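Local coordinates for protein acetylxylan esterase A (Aspergillus awamori, PDB 5X6S) that removes acetyl side groups from the backbone of acetylated xylans, acting as a secreted serine esterase of the carbohydrate esterase 1 family, at residues A[51-56]-A[267-272]; A[127-132]-A[215-220]; A[234-239]-A[262-267]; A[240-243]-A[249-252]. All coordinates share one frame; numbering follows the deposited sequence.

Interaction 1 (A[51-56]-A[267-272]); sequences SPYATL and KDMEWF
In this alpha/beta-hydrolase fold, helix 265-272, the last of the chain, meets the start of helix 53-60 through two pairs of buried side chains, Tyr53 with Asp268 and Leu56 with Met269. The polar pair is short: Tyr53 OH donates to Asp268 OD2 at 2.6 Å, and the oxygen is approached nearly along its own C-O bond direction. Ring and carboxylate planes differ by just 17°; the carboxylate is nearly coplanar with the phenol and meets it at the edge, OD2 lying 3.2 Å from Tyr53 CE1. The first torsion of Tyr53 (chi1 -57°) sets CG opposite the carbonyl carbon, and from there the ring carries its hydroxyl across the gap between the helices. The other carboxylate oxygen, Asp268 OD1, is held by the hydroxyl of Tyr142, and these two phenol bonds together fix the rotation of the group. Beside them the contact is apolar. Met269 CG, placed by chi1 of -62°, is 4.0 Å from both Leu56 CD1 and Leu56 CD2. Bends at chi2 and chi3 then put SD 4.1 Å from Leu56 CB and turn the methyl toward Tyr53, where Met269 CE lies near the ring plane at the edge, a loose 4.5 Å from Tyr53 CD1. Around this seam, Tyr53 also packs on Val64 and Tyr66 of strand 63-68, while Asp268 and Phe272 rest on Thr140 of strand 138-142.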
loop_
_atom_site.group_PDB
_atom_site.type_symbol
_atom_site.label_atom_id
_atom_site.label_comp_id
_atom_site.label_asym_id
_atom_site.label_seq_id
_atom_site.Cartn_x
_atom_site.Cartn_y
_atom_site.Cartn_z
ATOM N N SER A 51 27.357 1.365 -0.250
ATOM C CA SER A 51 26.354 0.811 0.634
ATOM C C SER A 51 26.336 -0.660 0.324
ATOM O O SER A 51 26.792 -1.049 -0.738
ATOM C CB SER A 51 24.982 1.433 0.377
ATOM O OG SER A 51 24.536 1.253 -0.964
ATOM N N PRO A 52 25.779 -1.463 1.241
ATOM C CA PRO A 52 25.772 -2.904 1.021
ATOM C C PRO A 52 24.580 -3.419 0.236
ATOM O O PRO A 52 24.484 -4.632 0.069
ATOM C CB PRO A 52 25.724 -3.460 2.462
ATOM C CG PRO A 52 24.921 -2.430 3.228
ATOM C CD PRO A 52 25.370 -1.100 2.625
ATOM N N TYR A 53 23.661 -2.560 -0.222
ATOM C CA TYR A 53 22.355 -3.045 -0.720
ATOM C C TYR A 53 22.414 -3.873 -1.988
ATOM O O TYR A 53 21.644 -4.834 -2.144
ATOM C CB TYR A 53 21.324 -1.880 -0.873
ATOM C CG TYR A 53 21.131 -1.143 0.417
ATOM C CD1 TYR A 53 20.680 -1.808 1.532
ATOM C CD2 TYR A 53 21.569 0.187 0.569
ATOM C CE1 TYR A 53 20.566 -1.164 2.778
ATOM C CE2 TYR A 53 21.482 0.821 1.791
ATOM C CZ TYR A 53 20.975 0.143 2.884
ATOM O OH TYR A 53 20.914 0.749 4.082
ATOM N N ALA A 54 23.287 -3.509 -2.917
ATOM C CA ALA A 54 23.449 -4.336 -4.146
ATOM C C ALA A 54 24.006 -5.720 -3.840
ATOM O O ALA A 54 23.544 -6.705 -4.409
ATOM C CB ALA A 54 24.348 -3.622 -5.184
ATOM N N THR A 55 24.964 -5.807 -2.919
ATOM C CA THR A 55 25.503 -7.081 -2.475
ATOM C C THR A 55 24.368 -7.911 -1.847
ATOM O O THR A 55 24.178 -9.082 -2.168
ATOM C CB THR A 55 26.690 -6.890 -1.466
ATOM O OG1 THR A 55 27.787 -6.289 -2.144
ATOM C CG2 THR A 55 27.161 -8.195 -0.863
ATOM N N LEU A 56 23.606 -7.281 -0.961
ATOM C CA LEU A 56 22.462 -7.953 -0.309
ATOM C C LEU A 56 21.327 -8.358 -1.287
ATOM O O LEU A 56 20.661 -9.404 -1.084
ATOM C CB LEU A 56 21.949 -7.100 0.841
ATOM C CG LEU A 56 22.896 -6.905 2.047
ATOM C CD1 LEU A 56 22.480 -5.719 2.897
ATOM C CD2 LEU A 56 23.005 -8.185 2.901
ATOM N N LYS A 267 21.266 -5.855 9.498
ATOM C CA LYS A 267 20.187 -5.364 10.387
ATOM C C LYS A 267 19.020 -4.751 9.618
ATOM O O LYS A 267 17.871 -4.879 10.015
ATOM C CB LYS A 267 20.721 -4.384 11.440
ATOM C CG LYS A 267 21.773 -4.938 12.406
ATOM C CD LYS A 267 21.493 -6.353 12.860
ATOM C CE LYS A 267 20.426 -6.425 13.880
ATOM N NZ LYS A 267 20.461 -7.773 14.558
ATOM N N ASP A 268 19.326 -4.083 8.511
ATOM C CA ASP A 268 18.285 -3.528 7.640
ATOM C C ASP A 268 17.446 -4.668 7.093
ATOM O O ASP A 268 16.214 -4.581 7.083
ATOM C CB ASP A 268 18.858 -2.725 6.463
ATOM C CG ASP A 268 19.599 -1.476 6.860
ATOM O OD1 ASP A 268 19.542 -1.017 8.028
ATOM O OD2 ASP A 268 20.317 -0.914 5.983
ATOM N N MET A 269 18.100 -5.735 6.616
ATOM C CA MET A 269 17.417 -6.924 6.121
ATOM C C MET A 269 16.403 -7.510 7.119
ATOM O O MET A 269 15.318 -8.004 6.744
ATOM C CB MET A 269 18.442 -7.992 5.673
ATOM C CG MET A 269 19.365 -7.597 4.514
ATOM S SD MET A 269 18.459 -7.024 3.026
ATOM C CE MET A 269 18.431 -5.254 3.264
ATOM N N GLU A 270 16.788 -7.484 8.392
ATOM C CA GLU A 270 15.971 -8.001 9.484
ATOM C C GLU A 270 14.791 -7.059 9.736
ATOM O O GLU A 270 13.676 -7.518 9.879
ATOM C CB GLU A 270 16.815 -8.133 10.747
ATOM C CG GLU A 270 17.752 -9.318 10.699
ATOM C CD GLU A 270 18.732 -9.371 11.880
ATOM O OE1 GLU A 270 18.474 -8.735 12.926
ATOM O OE2 GLU A 270 19.776 -10.023 11.723
ATOM N N TRP A 271 15.048 -5.739 9.745
ATOM C CA TRP A 271 13.982 -4.765 10.002
ATOM C C TRP A 271 12.959 -4.803 8.871
ATOM O O TRP A 271 11.730 -4.784 9.087
ATOM C CB TRP A 271 14.571 -3.363 10.136
ATOM C CG TRP A 271 13.559 -2.271 10.310
ATOM C CD1 TRP A 271 13.327 -1.224 9.486
ATOM C CD2 TRP A 271 12.604 -2.161 11.382
ATOM N NE1 TRP A 271 12.324 -0.444 9.984
ATOM C CE2 TRP A 271 11.865 -0.999 11.157
ATOM C CE3 TRP A 271 12.333 -2.926 12.531
ATOM C CZ2 TRP A 271 10.865 -0.576 12.024
ATOM C CZ3 TRP A 271 11.312 -2.475 13.401
ATOM C CH2 TRP A 271 10.606 -1.339 13.126
ATOM N N PHE A 272 13.474 -4.872 7.643
ATOM C CA PHE A 272 12.626 -4.928 6.472
ATOM C C PHE A 272 11.861 -6.219 6.429
ATOM O O PHE A 272 10.720 -6.207 6.027
ATOM C CB PHE A 272 13.424 -4.778 5.182
ATOM C CG PHE A 272 14.135 -3.484 5.032
ATOM C CD1 PHE A 272 13.846 -2.414 5.817
ATOM C CD2 PHE A 272 15.116 -3.338 4.041
ATOM C CE1 PHE A 272 14.521 -1.228 5.668
ATOM C CE2 PHE A 272 15.807 -2.157 3.863
ATOM C CZ PHE A 272 15.500 -1.069 4.681
#

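Interaction 2 (A[127-132]-A[215-220]); sequences VMAATY and KQWAGV
Val127 O is gripped twice from the following turn of its helix, by Thr131 N at 2.8 Å and by Thr131 OG1 at 2.7 Å. The hydroxyl stands 45° out of the carbonyl plane, well away from a lone-pair direction, with a C=O...donor angle of 124°, whereas the amide makes the regular helical bond. This doubled acceptor lies near the end of helix 120-131, which in the alpha/beta-hydrolase fold follows the nucleophile elbow and here comes directly after the probable nucleophile Ser119. Tyr132 then departs from helical backbone angles. The contact with helix 208-221 is made by neighbouring residues of the same turn, Ala129 and Ala130, and by one large partner, Trp217. No hydrogen bond crosses between 127-132 and 215-220; the evidence for contact is the buried packing of the indole's far end on two alanines, the nearest CA atoms being those of Ala130 and Val220, 9.5 Å apart. Trp217 reaches across between the helices because chi1 of -59° places CG opposite the carbonyl carbon and swings the six-membered ring toward the other helix. Its polar end is satisfied next door, NE1 being hydrogen-bonded to Asn126 OD1, which helps to fix the ring's rotation. Met194 of strand 193-199 touches both Ala129 and Trp217, so the two helices meet over the central sheet. At the tip, CH2 of Trp217 sits 3.8 Å from Ala129 CB and 4.2 Å from Ala130 CB, while Ala130 N lies 4.1 Å away, near the indole plane at its edge.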
loop_
_atom_site.group_PDB
_atom_site.type_symbol
_atom_site.label_atom_id
_atom_site.label_comp_id
_atom_site.label_asym_id
_atom_site.label_seq_id
_atom_site.Cartn_x
_atom_site.Cartn_y
_atom_site.Cartn_z
ATOM N N VAL A 127 10.953 12.226 5.116
ATOM C CA VAL A 127 10.011 12.958 4.228
ATOM C C VAL A 127 9.181 11.972 3.392
ATOM O O VAL A 127 7.929 12.111 3.262
ATOM C CB VAL A 127 10.719 14.017 3.370
ATOM C CG1 VAL A 127 9.777 14.597 2.297
ATOM C CG2 VAL A 127 11.235 15.170 4.234
ATOM N N MET A 128 9.839 10.959 2.839
ATOM C CA MET A 128 9.135 9.932 2.013
ATOM C C MET A 128 8.107 9.178 2.844
ATOM O O MET A 128 7.024 8.864 2.371
ATOM C CB MET A 128 10.112 8.918 1.423
ATOM C CG MET A 128 11.061 9.468 0.317
ATOM S SD MET A 128 10.188 10.287 -1.053
ATOM C CE MET A 128 9.075 8.950 -1.541
ATOM N N ALA A 129 8.461 8.849 4.084
ATOM C CA ALA A 129 7.525 8.170 4.978
ATOM C C ALA A 129 6.248 9.016 5.205
ATOM O O ALA A 129 5.164 8.480 5.311
ATOM C CB ALA A 129 8.200 7.846 6.302
ATOM N N ALA A 130 6.412 10.312 5.337
ATOM C CA ALA A 130 5.326 11.255 5.609
ATOM C C ALA A 130 4.523 11.643 4.375
ATOM O O ALA A 130 3.304 11.869 4.471
ATOM C CB ALA A 130 5.901 12.497 6.233
ATOM N N THR A 131 5.180 11.757 3.229
ATOM C CA THR A 131 4.515 12.261 2.012
ATOM C C THR A 131 3.906 11.123 1.173
ATOM O O THR A 131 2.857 11.323 0.575
ATOM C CB THR A 131 5.459 13.092 1.118
ATOM O OG1 THR A 131 6.694 12.388 0.917
ATOM C CG2 THR A 131 5.743 14.485 1.721
ATOM N N TYR A 132 4.585 9.962 1.103
ATOM C CA TYR A 132 4.105 8.747 0.391
ATOM C C TYR A 132 4.033 7.511 1.325
ATOM O O TYR A 132 4.552 6.449 1.010
ATOM C CB TYR A 132 4.913 8.513 -0.935
ATOM C CG TYR A 132 4.856 9.750 -1.755
ATOM C CD1 TYR A 132 3.829 9.947 -2.683
ATOM C CD2 TYR A 132 5.757 10.802 -1.536
ATOM C CE1 TYR A 132 3.727 11.126 -3.379
ATOM C CE2 TYR A 132 5.664 11.987 -2.239
ATOM C CZ TYR A 132 4.620 12.143 -3.148
ATOM O OH TYR A 132 4.498 13.336 -3.811
ATOM N N LYS A 215 10.101 11.302 18.760
ATOM C CA LYS A 215 8.872 12.028 19.155
ATOM C C LYS A 215 7.881 12.046 18.005
ATOM O O LYS A 215 6.712 11.631 18.174
ATOM C CB LYS A 215 9.204 13.463 19.532
ATOM C CG LYS A 215 9.847 13.668 20.917
ATOM C CD LYS A 215 10.326 15.087 21.017
ATOM C CE LYS A 215 10.783 15.487 22.392
ATOM N NZ LYS A 215 11.214 16.924 22.333
ATOM N N GLN A 216 8.338 12.513 16.845
ATOM C CA GLN A 216 7.471 12.607 15.646
ATOM C C GLN A 216 6.737 11.310 15.370
ATOM O O GLN A 216 5.486 11.283 15.328
ATOM C CB GLN A 216 8.275 13.014 14.442
ATOM C CG GLN A 216 7.451 13.064 13.162
ATOM C CD GLN A 216 8.180 13.842 12.072
ATOM O OE1 GLN A 216 9.210 13.406 11.584
ATOM N NE2 GLN A 216 7.673 15.015 11.734
ATOM N N TRP A 217 7.480 10.202 15.250
ATOM C CA TRP A 217 6.843 8.940 14.922
ATOM C C TRP A 217 6.012 8.344 16.028
ATOM O O TRP A 217 4.982 7.733 15.750
ATOM C CB TRP A 217 7.829 7.925 14.311
ATOM C CG TRP A 217 8.457 8.468 13.046
ATOM C CD1 TRP A 217 9.770 8.740 12.840
ATOM C CD2 TRP A 217 7.771 8.893 11.861
ATOM N NE1 TRP A 217 9.960 9.277 11.577
ATOM C CE2 TRP A 217 8.749 9.365 10.955
ATOM C CE3 TRP A 217 6.425 8.908 11.469
ATOM C CZ2 TRP A 217 8.427 9.849 9.680
ATOM C CZ3 TRP A 217 6.101 9.395 10.190
ATOM C CH2 TRP A 217 7.079 9.849 9.323
ATOM N N ALA A 218 6.439 8.537 17.273
ATOM C CA ALA A 218 5.618 8.204 18.440
ATOM C C ALA A 218 4.251 8.913 18.315
ATOM O O ALA A 218 3.237 8.279 18.427
ATOM C CB ALA A 218 6.325 8.612 19.732
ATOM N N GLY A 219 4.257 10.209 18.061
ATOM C CA GLY A 219 2.992 10.977 17.940
ATOM C C GLY A 219 2.168 10.409 16.793
ATOM O O GLY A 219 0.950 10.150 16.941
ATOM N N VAL A 220 2.834 10.156 15.648
ATOM C CA VAL A 220 2.128 9.670 14.454
ATOM C C VAL A 220 1.445 8.331 14.750
ATOM O O VAL A 220 0.276 8.070 14.357
ATOM C CB VAL A 220 3.100 9.604 13.246
ATOM C CG1 VAL A 220 2.545 8.794 12.096
ATOM C CG2 VAL A 220 3.423 11.008 12.772
#

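Interaction 3 (A[234-239]-A[262-267]); sequences NTPQTN and PIHGDK
Gln237 and His264 join the two surface segments by a side-chain hydrogen bond, His264 NE2 to Gln237 OE1, 2.7 Å long with an N-H...O angle of 154°. The oxygen lies close to the imidazole plane, at its edge. The amide plane is turned 52° against the ring, and the ring nitrogen approaches the oxygen tilted from the plane of the amide. Gln237 reaches it with chi1 of 74°, which lodges CG between backbone N and carbonyl carbon, and with a chain extended beyond CG. The other ring nitrogen, His264 ND1, donates to Pro262 O at 2.8 Å. Bonds to carbonyl oxygens at both nitrogens fix the ring's rotation, and this pairing is consistent with, and might favour, a doubly protonated ring. Pro236 supplies the apolar half: its CG lies 3.9 Å from His264 CD2, and its CB is 3.9 Å from both CG and CE of Lys267. The bends at chi2 and chi3 curl the lysine chain round Pro236 CB; its NZ ends in a salt bridge with Glu270. Within the loop, Asn234 OD1 accepts from Asn239 N at 2.9 Å. The peptide before Pro236 is cis, and Asn234 CA and Gln237 CA are 4.8 Å apart, the signature of a cis-proline type VI turn, here set against the N-cap residue His264 of helix 265-272.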
loop_
_atom_site.group_PDB
_atom_site.type_symbol
_atom_site.label_atom_id
_atom_site.label_comp_id
_atom_site.label_asym_id
_atom_site.label_seq_id
_atom_site.Cartn_x
_atom_site.Cartn_y
_atom_site.Cartn_z
ATOM N N ASN A 234 23.489 -2.529 24.223
ATOM C CA ASN A 234 24.501 -3.101 23.298
ATOM C C ASN A 234 23.853 -3.846 22.117
ATOM O O ASN A 234 24.218 -4.977 21.781
ATOM C CB ASN A 234 25.486 -4.023 24.081
ATOM C CG ASN A 234 26.252 -3.259 25.138
ATOM O OD1 ASN A 234 26.847 -2.191 24.852
ATOM N ND2 ASN A 234 26.195 -3.751 26.386
ATOM N N THR A 235 22.839 -3.204 21.547
ATOM C CA THR A 235 22.023 -3.792 20.494
ATOM C C THR A 235 21.828 -2.705 19.413
ATOM O O THR A 235 21.357 -1.632 19.724
ATOM C CB THR A 235 20.666 -4.236 21.075
ATOM O OG1 THR A 235 20.849 -5.235 22.096
ATOM C CG2 THR A 235 19.730 -4.808 19.973
ATOM N N PRO A 236 22.236 -2.956 18.145
ATOM C CA PRO A 236 22.775 -4.216 17.581
ATOM C C PRO A 236 24.231 -4.534 17.925
ATOM O O PRO A 236 24.691 -5.608 17.566
ATOM C CB PRO A 236 22.624 -4.005 16.060
ATOM C CG PRO A 236 22.847 -2.538 15.924
ATOM C CD PRO A 236 22.173 -1.895 17.120
ATOM N N GLN A 237 24.952 -3.633 18.594
ATOM C CA GLN A 237 26.379 -3.898 18.976
ATOM C C GLN A 237 26.748 -3.045 20.185
ATOM O O GLN A 237 25.955 -2.200 20.610
ATOM C CB GLN A 237 27.346 -3.550 17.828
ATOM C CG GLN A 237 27.570 -2.048 17.602
ATOM C CD GLN A 237 28.209 -1.744 16.268
ATOM O OE1 GLN A 237 27.599 -1.972 15.252
ATOM N NE2 GLN A 237 29.406 -1.213 16.266
ATOM N N THR A 238 27.986 -3.216 20.674
ATOM C CA THR A 238 28.491 -2.490 21.835
ATOM C C THR A 238 28.291 -1.004 21.662
ATOM O O THR A 238 28.620 -0.437 20.613
ATOM C CB THR A 238 29.995 -2.818 22.079
ATOM O OG1 THR A 238 30.105 -4.227 22.261
ATOM C CG2 THR A 238 30.567 -2.071 23.283
ATOM N N ASN A 239 27.710 -0.383 22.699
ATOM C CA ASN A 239 27.519 1.041 22.784
ATOM C C ASN A 239 26.405 1.596 21.888
ATOM O O ASN A 239 26.208 2.805 21.826
ATOM C CB ASN A 239 28.811 1.798 22.571
ATOM C CG ASN A 239 29.750 1.671 23.777
ATOM O OD1 ASN A 239 29.307 1.480 24.916
ATOM N ND2 ASN A 239 31.035 1.757 23.520
ATOM N N PRO A 262 27.240 4.298 10.636
ATOM C CA PRO A 262 27.480 3.444 9.440
ATOM C C PRO A 262 26.286 2.534 9.198
ATOM O O PRO A 262 25.665 2.098 10.141
ATOM C CB PRO A 262 28.682 2.557 9.832
ATOM C CG PRO A 262 29.084 2.959 11.230
ATOM C CD PRO A 262 28.230 4.098 11.717
ATOM N N ILE A 263 26.005 2.217 7.936
ATOM C CA ILE A 263 24.899 1.368 7.593
ATOM C C ILE A 263 25.117 -0.035 8.149
ATOM O O ILE A 263 26.197 -0.617 8.014
ATOM C CB ILE A 263 24.791 1.242 6.048
ATOM C CG1 ILE A 263 24.466 2.574 5.401
ATOM C CG2 ILE A 263 23.751 0.192 5.671
ATOM C CD1 ILE A 263 24.652 2.569 3.892
ATOM N N HIS A 264 24.095 -0.600 8.785
ATOM C CA HIS A 264 24.137 -1.946 9.255
ATOM C C HIS A 264 23.243 -2.737 8.296
ATOM O O HIS A 264 22.069 -2.992 8.579
ATOM C CB HIS A 264 23.633 -2.063 10.701
ATOM C CG HIS A 264 24.559 -1.471 11.720
ATOM N ND1 HIS A 264 25.034 -0.180 11.645
ATOM C CD2 HIS A 264 25.129 -2.018 12.819
ATOM C CE1 HIS A 264 25.849 0.050 12.662
ATOM N NE2 HIS A 264 25.914 -1.051 13.392
ATOM N N GLY A 265 23.810 -3.152 7.166
ATOM C CA GLY A 265 23.034 -3.812 6.101
ATOM C C GLY A 265 22.287 -5.091 6.524
ATOM O O GLY A 265 21.112 -5.257 6.195
ATOM N N ASP A 266 22.942 -6.001 7.270
ATOM C CA ASP A 266 22.225 -7.182 7.695
ATOM C C ASP A 266 21.047 -6.825 8.627
ATOM O O ASP A 266 19.973 -7.425 8.539
ATOM C CB ASP A 266 23.130 -8.227 8.389
ATOM C CG ASP A 266 24.340 -8.665 7.524
ATOM O OD1 ASP A 266 24.373 -8.470 6.314
ATOM O OD2 ASP A 266 25.293 -9.203 8.111
ATOM N N LYS A 267 21.266 -5.855 9.498
ATOM C CA LYS A 267 20.187 -5.364 10.387
ATOM C C LYS A 267 19.020 -4.751 9.618
ATOM O O LYS A 267 17.871 -4.879 10.015
ATOM C CB LYS A 267 20.721 -4.384 11.440
ATOM C CG LYS A 267 21.773 -4.938 12.406
ATOM C CD LYS A 267 21.493 -6.353 12.860
ATOM C CE LYS A 267 20.426 -6.425 13.880
ATOM N NZ LYS A 267 20.461 -7.773 14.558
#

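Interaction 4 (A[240-243]-A[249-252]); sequences YETT and LQGI
Strands 249-252 and 240-243 form an antiparallel beta hairpin, their directions 165° apart, and they meet through Gln250, Gly251 and Ile252, while the side chain of Leu249 packs on strand 193-199 and on helix 208-221. Gln250 CA lies 3.2 Å from Thr243 O, a CA-H...O contact that is well bent. With chi1 of 70° its CG is set between backbone N and carbonyl carbon, and the extended chain then brings OE1 to 3.9 Å from Thr242 CG2, a van der Waals contact with a methyl; the hydrogen bond of OE1 comes from Gln195 NE2. Gly251 carries the backbone pairing. Its N donates to Thr243 O at 2.8 Å, and its O accepts from Thr243 N at 2.8 Å with an N-H...O angle of 164°, which together make Thr243 and Gly251 a hydrogen-bonded pair. Ile252 faces Thr242 in the next, non-hydrogen-bonded pair, whose CA atoms are 4.5 Å apart; Ile252 CA faces Glu241 O and Thr242 CA faces Gly251 O in CA-H...O contacts of 3.4 Å each. These two side chains lie side by side and point the same way, Ile252 CG1 coming to 3.5 Å from Thr242 OG1. That hydroxyl is bound to Thr235 O in the preceding loop. The isoleucine's other branch, CG2, meets the edge of the Tyr240 ring, 3.7 Å from CD2. The hairpin extends the central sheet: strand 249-254 hydrogen-bonds to strand 193-199 through Gln250 and Ile252, and on the outer side strand 240-246 pairs with strand 230-232 through Thr242 and Glu232.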
loop_
_atom_site.group_PDB
_atom_site.type_symbol
_atom_site.label_atom_id
_atom_site.label_comp_id
_atom_site.label_asym_id
_atom_site.label_seq_id
_atom_site.Cartn_x
_atom_site.Cartn_y
_atom_site.Cartn_z
ATOM N N TYR A 240 25.696 0.690 21.218
ATOM C CA TYR A 240 24.447 1.052 20.584
ATOM C C TYR A 240 23.315 0.622 21.535
ATOM O O TYR A 240 23.359 -0.456 22.105
ATOM C CB TYR A 240 24.303 0.296 19.280
ATOM C CG TYR A 240 25.082 0.823 18.110
ATOM C CD1 TYR A 240 26.448 1.022 18.178
ATOM C CD2 TYR A 240 24.449 1.069 16.886
ATOM C CE1 TYR A 240 27.161 1.484 17.086
ATOM C CE2 TYR A 240 25.158 1.548 15.785
ATOM C CZ TYR A 240 26.505 1.724 15.866
ATOM O OH TYR A 240 27.207 2.187 14.755
ATOM N N GLU A 241 22.269 1.427 21.654
ATOM C CA GLU A 241 21.124 1.002 22.464
ATOM C C GLU A 241 19.832 1.122 21.683
ATOM O O GLU A 241 19.556 2.174 21.139
ATOM C CB GLU A 241 21.017 1.892 23.720
ATOM C CG GLU A 241 19.873 1.521 24.684
ATOM C CD GLU A 241 19.645 2.635 25.717
ATOM O OE1 GLU A 241 19.294 3.794 25.295
ATOM O OE2 GLU A 241 19.864 2.398 26.933
ATOM N N THR A 242 19.052 0.045 21.664
ATOM C CA THR A 242 17.786 0.001 20.927
ATOM C C THR A 242 16.598 0.229 21.871
ATOM O O THR A 242 16.449 -0.466 22.852
ATOM C CB THR A 242 17.625 -1.337 20.171
ATOM O OG1 THR A 242 18.706 -1.489 19.230
ATOM C CG2 THR A 242 16.348 -1.374 19.387
ATOM N N THR A 243 15.765 1.218 21.549
ATOM C CA THR A 243 14.495 1.440 22.224
ATOM C C THR A 243 13.357 1.115 21.238
ATOM O O THR A 243 13.274 1.733 20.180
ATOM C CB THR A 243 14.390 2.900 22.671
ATOM O OG1 THR A 243 15.474 3.226 23.561
ATOM C CG2 THR A 243 13.047 3.145 23.376
ATOM N N LEU A 249 7.846 1.665 15.472
ATOM C CA LEU A 249 8.897 2.585 15.821
ATOM C C LEU A 249 9.945 1.991 16.761
ATOM O O LEU A 249 9.621 1.597 17.896
ATOM C CB LEU A 249 8.373 3.887 16.443
ATOM C CG LEU A 249 9.437 4.855 16.864
ATOM C CD1 LEU A 249 10.295 5.441 15.708
ATOM C CD2 LEU A 249 8.879 6.007 17.679
ATOM N N GLN A 250 11.189 1.995 16.294
ATOM C CA GLN A 250 12.309 1.803 17.168
ATOM C C GLN A 250 13.427 2.792 16.901
ATOM O O GLN A 250 13.608 3.259 15.766
ATOM C CB GLN A 250 12.763 0.360 17.166
ATOM C CG GLN A 250 13.417 -0.114 15.920
ATOM C CD GLN A 250 13.858 -1.557 15.960
ATOM O OE1 GLN A 250 15.008 -1.847 15.754
ATOM N NE2 GLN A 250 12.941 -2.447 16.137
ATOM N N GLY A 251 14.151 3.153 17.950
ATOM C CA GLY A 251 15.239 4.092 17.828
ATOM C C GLY A 251 16.529 3.375 18.246
ATOM O O GLY A 251 16.494 2.544 19.162
ATOM N N ILE A 252 17.634 3.709 17.585
ATOM C CA ILE A 252 18.932 3.092 17.904
ATOM C C ILE A 252 19.916 4.234 18.079
ATOM O O ILE A 252 20.248 4.945 17.134
ATOM C CB ILE A 252 19.374 2.046 16.826
ATOM C CG1 ILE A 252 18.321 0.964 16.743
ATOM C CG2 ILE A 252 20.753 1.467 17.166
ATOM C CD1 ILE A 252 18.116 0.363 15.423
#

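Overall arrangement
Interactions 1, 3 and 4 touch pairwise, and interaction 2 is joined to them through interaction 4, where Leu249 CD1 is 3.8 Å from Trp217 CB. Interactions 1 and 2 lie across the chain's centre from each other, their centres about 22 Å apart. Interactions 1 and 3 share Lys267 and helix 265-272, and Ile263 CG2 bridges them at 3.3 Å from Tyr53 OH. Trp271 CZ3 lies 3.2 Å from Gln250 NE2, linking 1 to 4. Between 3 and 4, Thr235 N is 2.9 Å from Tyr240 O, a probable hydrogen bond. All four lie away from the annotated sites, although helix 120-131 directly follows the probable nucleophile Ser119, and Tyr53 lies near the likely nucleophile elbow.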